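Long-range contacts in aspartate aminotransferase, mitochondrial (Trypanosoma brucei brucei, PDB 4W5K), which probably catalyses amino-group transfer between aspartate and 2-oxoglutarate with pyridoxal 5'-phosphate as cofactor, working as a homodimer: residues 124-128 against 180-184; 140-145 against 172-176. The protein carries 1 engineered substitution. All coordinates share one frame; numbering follows the deposited sequence. Where two conformers were deposited one is given.

Contact 1: 124-128 against 180-184. With PLP (pyridoxal-5'-phosphate), chain C.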
loop_
_atom_site.group_PDB
_atom_site.type_symbol
_atom_site.label_atom_id
_atom_site.label_comp_id
_atom_site.label_asym_id
_atom_site.label_seq_id
_atom_site.Cartn_x
_atom_site.Cartn_y
_atom_site.Cartn_z
ATOM N N PRO A 124 2.293 -25.043 5.094
ATOM C CA PRO A 124 3.282 -25.990 5.637
ATOM C C PRO A 124 3.425 -25.825 7.154
ATOM O O PRO A 124 3.294 -24.695 7.670
ATOM C CB PRO A 124 4.593 -25.613 4.901
ATOM C CG PRO A 124 4.386 -24.190 4.428
ATOM C CD PRO A 124 2.880 -24.041 4.182
ATOM N N ASP A 125 3.695 -26.929 7.843
ATOM C CA ASP A 125 3.750 -26.945 9.309
ATOM C C ASP A 125 4.757 -25.929 9.850
ATOM O O ASP A 125 4.515 -25.292 10.876
ATOM C CB ASP A 125 4.047 -28.367 9.837
ATOM C CG ASP A 125 5.302 -29.005 9.226
ATOM O OD1 ASP A 125 6.068 -28.354 8.495
ATOM O OD2 ASP A 125 5.511 -30.191 9.518
ATOM N N VAL A 126 5.867 -25.764 9.144
ATOM C CA VAL A 126 6.790 -24.662 9.394
ATOM C C VAL A 126 6.681 -23.714 8.224
ATOM O O VAL A 126 6.952 -24.086 7.079
ATOM C CB VAL A 126 8.258 -25.136 9.544
ATOM C CG1 VAL A 126 9.179 -23.929 9.778
ATOM C CG2 VAL A 126 8.379 -26.131 10.666
ATOM N N GLY A 127 6.238 -22.497 8.498
ATOM C CA GLY A 127 5.961 -21.572 7.427
ATOM C C GLY A 127 6.292 -20.131 7.749
ATOM O O GLY A 127 6.923 -19.797 8.763
ATOM N N TYR A 128 5.841 -19.264 6.858
ATOM C CA TYR A 128 6.104 -17.855 6.942
ATOM C C TYR A 128 5.184 -17.213 7.992
ATOM O O TYR A 128 3.957 -17.317 7.895
ATOM C CB TYR A 128 5.888 -17.268 5.547
ATOM C CG TYR A 128 6.106 -15.803 5.399
ATOM C CD1 TYR A 128 7.365 -15.245 5.572
ATOM C CD2 TYR A 128 5.052 -14.980 5.009
ATOM C CE1 TYR A 128 7.560 -13.858 5.402
ATOM C CE2 TYR A 128 5.233 -13.625 4.833
ATOM C CZ TYR A 128 6.490 -13.075 5.025
ATOM O OH TYR A 128 6.661 -11.723 4.837
ATOM N N HIS A 180 11.591 -21.854 0.151
ATOM C CA HIS A 180 10.714 -21.880 1.301
ATOM C C HIS A 180 11.277 -21.038 2.457
ATOM O O HIS A 180 12.452 -21.160 2.821
ATOM C CB HIS A 180 10.489 -23.324 1.746
ATOM C CG HIS A 180 9.576 -23.451 2.925
ATOM N ND1 HIS A 180 10.037 -23.503 4.224
ATOM C CD2 HIS A 180 8.225 -23.533 3.001
ATOM C CE1 HIS A 180 9.009 -23.610 5.050
ATOM N NE2 HIS A 180 7.899 -23.630 4.333
ATOM N N ASN A 181 10.441 -20.149 2.986
ATOM C CA ASN A 181 10.805 -19.285 4.107
ATOM C C ASN A 181 9.979 -19.794 5.290
ATOM O O ASN A 181 8.737 -19.740 5.265
ATOM C CB ASN A 181 10.516 -17.805 3.741
ATOM C CG ASN A 181 10.867 -16.810 4.849
ATOM O OD1 ASN A 181 11.176 -17.170 5.982
ATOM N ND2 ASN A 181 10.782 -15.534 4.517
ATOM N N PRO A 182 10.633 -20.224 6.373
ATOM C CA PRO A 182 11.993 -19.950 6.839
ATOM C C PRO A 182 13.034 -21.070 6.704
ATOM O O PRO A 182 14.160 -20.856 7.153
ATOM C CB PRO A 182 11.755 -19.669 8.321
ATOM C CG PRO A 182 10.709 -20.721 8.688
ATOM C CD PRO A 182 9.831 -20.860 7.437
ATOM N N THR A 183 12.696 -22.222 6.124
ATOM C CA THR A 183 13.589 -23.383 6.249
ATOM C C THR A 183 14.572 -23.541 5.095
ATOM O O THR A 183 15.629 -24.151 5.270
ATOM C CB THR A 183 12.794 -24.695 6.347
ATOM O OG1 THR A 183 12.245 -24.998 5.059
ATOM C CG2 THR A 183 11.672 -24.563 7.377
ATOM N N GLY A 184 14.241 -22.988 3.928
ATOM C CA GLY A 184 15.048 -23.229 2.739
ATOM C C GLY A 184 14.777 -24.594 2.102
ATOM O O GLY A 184 15.340 -24.926 1.061
HETATM N N1 PLP C . 5.980 -14.505 1.279
HETATM C C2 PLP C . 7.225 -14.991 1.599
HETATM C C2A PLP C . 7.425 -16.473 1.604
HETATM C C3 PLP C . 8.270 -14.121 1.910
HETATM O O3 PLP C . 9.512 -14.584 2.249
HETATM C C4 PLP C . 8.053 -12.750 1.890
HETATM C C4A PLP C . 9.245 -11.842 2.000
HETATM O O4A PLP C . 9.754 -11.663 3.111
HETATM C C5 PLP C . 6.791 -12.254 1.563
HETATM C C6 PLP C . 5.761 -13.140 1.242
HETATM C C5A PLP C . 6.519 -10.757 1.562
HETATM O O4P PLP C . 7.062 -10.152 0.423
HETATM P P PLP C . 6.820 -8.650 0.092
HETATM O O1P PLP C . 7.898 -7.798 0.690
HETATM O O2P PLP C . 5.466 -8.226 0.605
HETATM O O3P PLP C . 6.865 -8.584 -1.417
#

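Contact 2: 140-145 against 172-176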
loop_
_atom_site.group_PDB
_atom_site.type_symbol
_atom_site.label_atom_id
_atom_site.label_comp_id
_atom_site.label_asym_id
_atom_site.label_seq_id
_atom_site.Cartn_x
_atom_site.Cartn_y
_atom_site.Cartn_z
ATOM N N MET A 140 -9.960 -16.660 7.257
ATOM C CA MET A 140 -9.581 -18.080 7.192
ATOM C C MET A 140 -8.553 -18.473 8.222
ATOM O O MET A 140 -7.553 -17.776 8.432
ATOM C CB MET A 140 -9.056 -18.426 5.795
ATOM C CG MET A 140 -10.109 -18.249 4.683
ATOM S SD MET A 140 -9.255 -18.061 3.104
ATOM C CE MET A 140 -8.838 -19.757 2.764
ATOM N N GLU A 141 -8.782 -19.644 8.819
ATOM C CA GLU A 141 -7.833 -20.263 9.727
ATOM C C GLU A 141 -6.741 -21.046 8.998
ATOM O O GLU A 141 -7.023 -21.985 8.260
ATOM C CB GLU A 141 -8.583 -21.196 10.684
ATOM C CG GLU A 141 -7.695 -21.784 11.746
ATOM C CD GLU A 141 -8.404 -22.839 12.562
ATOM O OE1 GLU A 141 -9.596 -23.092 12.295
ATOM O OE2 GLU A 141 -7.761 -23.417 13.461
ATOM N N LEU A 142 -5.492 -20.638 9.183
ATOM C CA LEU A 142 -4.360 -21.388 8.642
ATOM C C LEU A 142 -4.124 -22.647 9.454
ATOM O O LEU A 142 -3.997 -22.598 10.676
ATOM C CB LEU A 142 -3.114 -20.507 8.630
ATOM C CG LEU A 142 -1.825 -21.102 8.049
ATOM C CD1 LEU A 142 -1.937 -21.309 6.553
ATOM C CD2 LEU A 142 -0.673 -20.121 8.344
ATOM N N THR A 143 -4.093 -23.781 8.771
ATOM C CA THR A 143 -3.939 -25.063 9.447
ATOM C C THR A 143 -2.810 -25.858 8.779
ATOM O O THR A 143 -2.623 -25.789 7.572
ATOM C CB THR A 143 -5.259 -25.844 9.439
ATOM O OG1 THR A 143 -5.187 -26.935 10.360
ATOM C CG2 THR A 143 -5.581 -26.356 8.056
ATOM N N PRO A 144 -2.032 -26.600 9.577
ATOM C CA PRO A 144 -0.817 -27.166 8.967
ATOM C C PRO A 144 -0.969 -28.449 8.148
ATOM O O PRO A 144 -1.887 -29.255 8.388
ATOM C CB PRO A 144 0.066 -27.444 10.190
ATOM C CG PRO A 144 -0.924 -27.761 11.266
ATOM C CD PRO A 144 -2.036 -26.753 11.041
ATOM N N TYR A 145 -0.047 -28.636 7.196
ATOM C CA TYR A 145 0.252 -29.958 6.624
ATOM C C TYR A 145 1.713 -30.297 6.887
ATOM O O TYR A 145 2.563 -29.407 6.968
ATOM C CB TYR A 145 -0.046 -30.034 5.114
ATOM C CG TYR A 145 0.620 -29.007 4.202
ATOM C CD1 TYR A 145 1.962 -29.112 3.845
ATOM C CD2 TYR A 145 -0.117 -27.966 3.644
ATOM C CE1 TYR A 145 2.563 -28.185 2.982
ATOM C CE2 TYR A 145 0.474 -27.033 2.782
ATOM C CZ TYR A 145 1.805 -27.144 2.457
ATOM O OH TYR A 145 2.386 -26.233 1.609
ATOM N N VAL A 172 -8.279 -25.025 0.248
ATOM C CA VAL A 172 -7.276 -24.104 -0.280
ATOM C C VAL A 172 -5.893 -24.523 0.272
ATOM O O VAL A 172 -5.735 -24.715 1.487
ATOM C CB VAL A 172 -7.608 -22.648 0.081
ATOM C CG1 VAL A 172 -6.534 -21.700 -0.450
ATOM C CG2 VAL A 172 -8.996 -22.292 -0.474
ATOM N N ILE A 173 -4.907 -24.682 -0.608
ATOM C CA ILE A 173 -3.603 -25.207 -0.197
ATOM C C ILE A 173 -2.526 -24.196 -0.535
ATOM O O ILE A 173 -2.270 -23.942 -1.710
ATOM C CB ILE A 173 -3.261 -26.529 -0.910
ATOM C CG1 ILE A 173 -4.402 -27.559 -0.772
ATOM C CG2 ILE A 173 -1.914 -27.115 -0.402
ATOM C CD1 ILE A 173 -4.627 -28.093 0.649
ATOM N N LEU A 174 -1.935 -23.615 0.503
ATOM C CA LEU A 174 -0.847 -22.640 0.373
ATOM C C LEU A 174 0.495 -23.348 0.178
ATOM O O LEU A 174 0.855 -24.176 1.009
ATOM C CB LEU A 174 -0.788 -21.773 1.627
ATOM C CG LEU A 174 0.229 -20.632 1.684
ATOM C CD1 LEU A 174 -0.112 -19.613 0.603
ATOM C CD2 LEU A 174 0.136 -19.992 3.066
ATOM N N VAL A 175 1.215 -23.017 -0.893
ATOM C CA VAL A 175 2.538 -23.625 -1.134
ATOM C C VAL A 175 3.540 -22.532 -1.495
ATOM O O VAL A 175 3.178 -21.561 -2.161
ATOM C CB VAL A 175 2.509 -24.693 -2.262
ATOM C CG1 VAL A 175 1.600 -25.887 -1.888
ATOM C CG2 VAL A 175 2.111 -24.081 -3.622
ATOM N N HIS A 176 4.791 -22.700 -1.066
ATOM C CA HIS A 176 5.855 -21.752 -1.456
ATOM C C HIS A 176 6.449 -22.248 -2.790
ATOM O O HIS A 176 6.798 -23.418 -2.894
ATOM C CB HIS A 176 6.969 -21.682 -0.404
ATOM C CG HIS A 176 6.526 -21.230 0.958
ATOM N ND1 HIS A 176 7.301 -20.390 1.739
ATOM C CD2 HIS A 176 5.420 -21.516 1.690
ATOM C CE1 HIS A 176 6.685 -20.178 2.891
ATOM N NE2 HIS A 176 5.542 -20.848 2.887
HETATM O O HOH W 1 4.907 -24.854 1.063
#

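Contact 1: 124-128 against 180-184
Tyr128 and Asn181 meet beside the cofactor and hold it in two different ways. The pyridine of PLP lies over one face of the Tyr128 ring, with PLP C2 3.8 Å above the ring plane. Asn181 supplies the polar grip: its ND2 donates to the phenolic O3 of PLP over 2.8 Å, at an N-H...O angle of 158°. With CG anti to the backbone N (chi1 -180°), the amide extends to the cofactor and passes Tyr128 CD1 at 3.6 Å from ND2, its plane turned 61° from the ring.

The rim of the His180 ring meets Val126 O, with NE2 and CE1 both 2.9 Å from it, while Pro124 CG also reaches that edge in the ring plane. The other ring nitrogen, ND1, shares a 2.8 Å hydrogen bond with Thr183 OG1, which helps set the rotation of the imidazole.

Apolar packing joins Val126 CG1 to both Thr183 CG2, at 3.5 Å, and Pro182 CG. Pro182 follows a cis peptide bond, as in other aspartate aminotransferases, and its CD rests against a backbone carbonyl, 3.4 Å from Gly127 O.

Both segments belong to the connections that follow the C-terminal ends of neighbouring parallel strands, 120-124 and 172-176, and lead to helices 129-137 and 189-201; strand 347-349 packs on Val126, Pro182 and Thr183.

Contact 2: 140-145 against 172-176
Tyr145 reaches strand 172-176 with its hydroxyl, and there the contact is tight. OH donates to Leu174 O over 2.6 Å, approaching in the carbonyl plane with a C=O...O angle of 148°, and the oxygen lies at the edge of the phenol ring. CB points toward strand 172-176, and a chi1 of 55°, with CG between the backbone N and the carbonyl carbon, sets the ring so that OH meets Leu174 O. A water gives a second partner to the same hydroxyl: it donates to Tyr145 OH over 2.9 Å and accepts from His176 N at 3.0 Å, bridging phenol and backbone. Val175 CG1 lies 3.6 Å from Tyr145 OH. Ile173 CG2 comes obliquely to Tyr145 CE2, 4.0 Å away.

Elsewhere the packing is looser. Leu142, partly exposed, brings CD1 no nearer than 4.3 Å to Leu174 CD2. At the N-terminal ends of both segments Met140, its chain bent at chi3, brings CE to 4.1 Å from Val172 CG2.

The wide spacing, 9.1 Å between the segment axes, follows from sheet order: strand 120-124 runs between 141-149 and 172-176, so no backbone pairing joins the two segments and the gap is crossed by side chains and a water. Helix 129-137 covers the two leucines, whereas helix 157-166 packs on Tyr145 and Ile173.

From the N terminus, strand 120-124 runs into 124-128, the first half of contact 1. Helix 129-137 then leads to 140-145, which contact 2 joins to 172-176 after the chain has passed through strand 154-155 and helix 157-166. Four residues after strand 172-176, segment 180-184 returns to 124-128, so contact 2 is nested inside the larger loop closed by contact 1. The two also touch: Pro124 N lies 3.4 Å from Tyr145 CZ, and Asn181 O packs 3.2 Å from His176 CE1. Contact 2 ties together strands of the large mixed sheet across an intervening one, while contact 1 joins loops at the C-terminal ends of its parallel strands, where the cofactor binds.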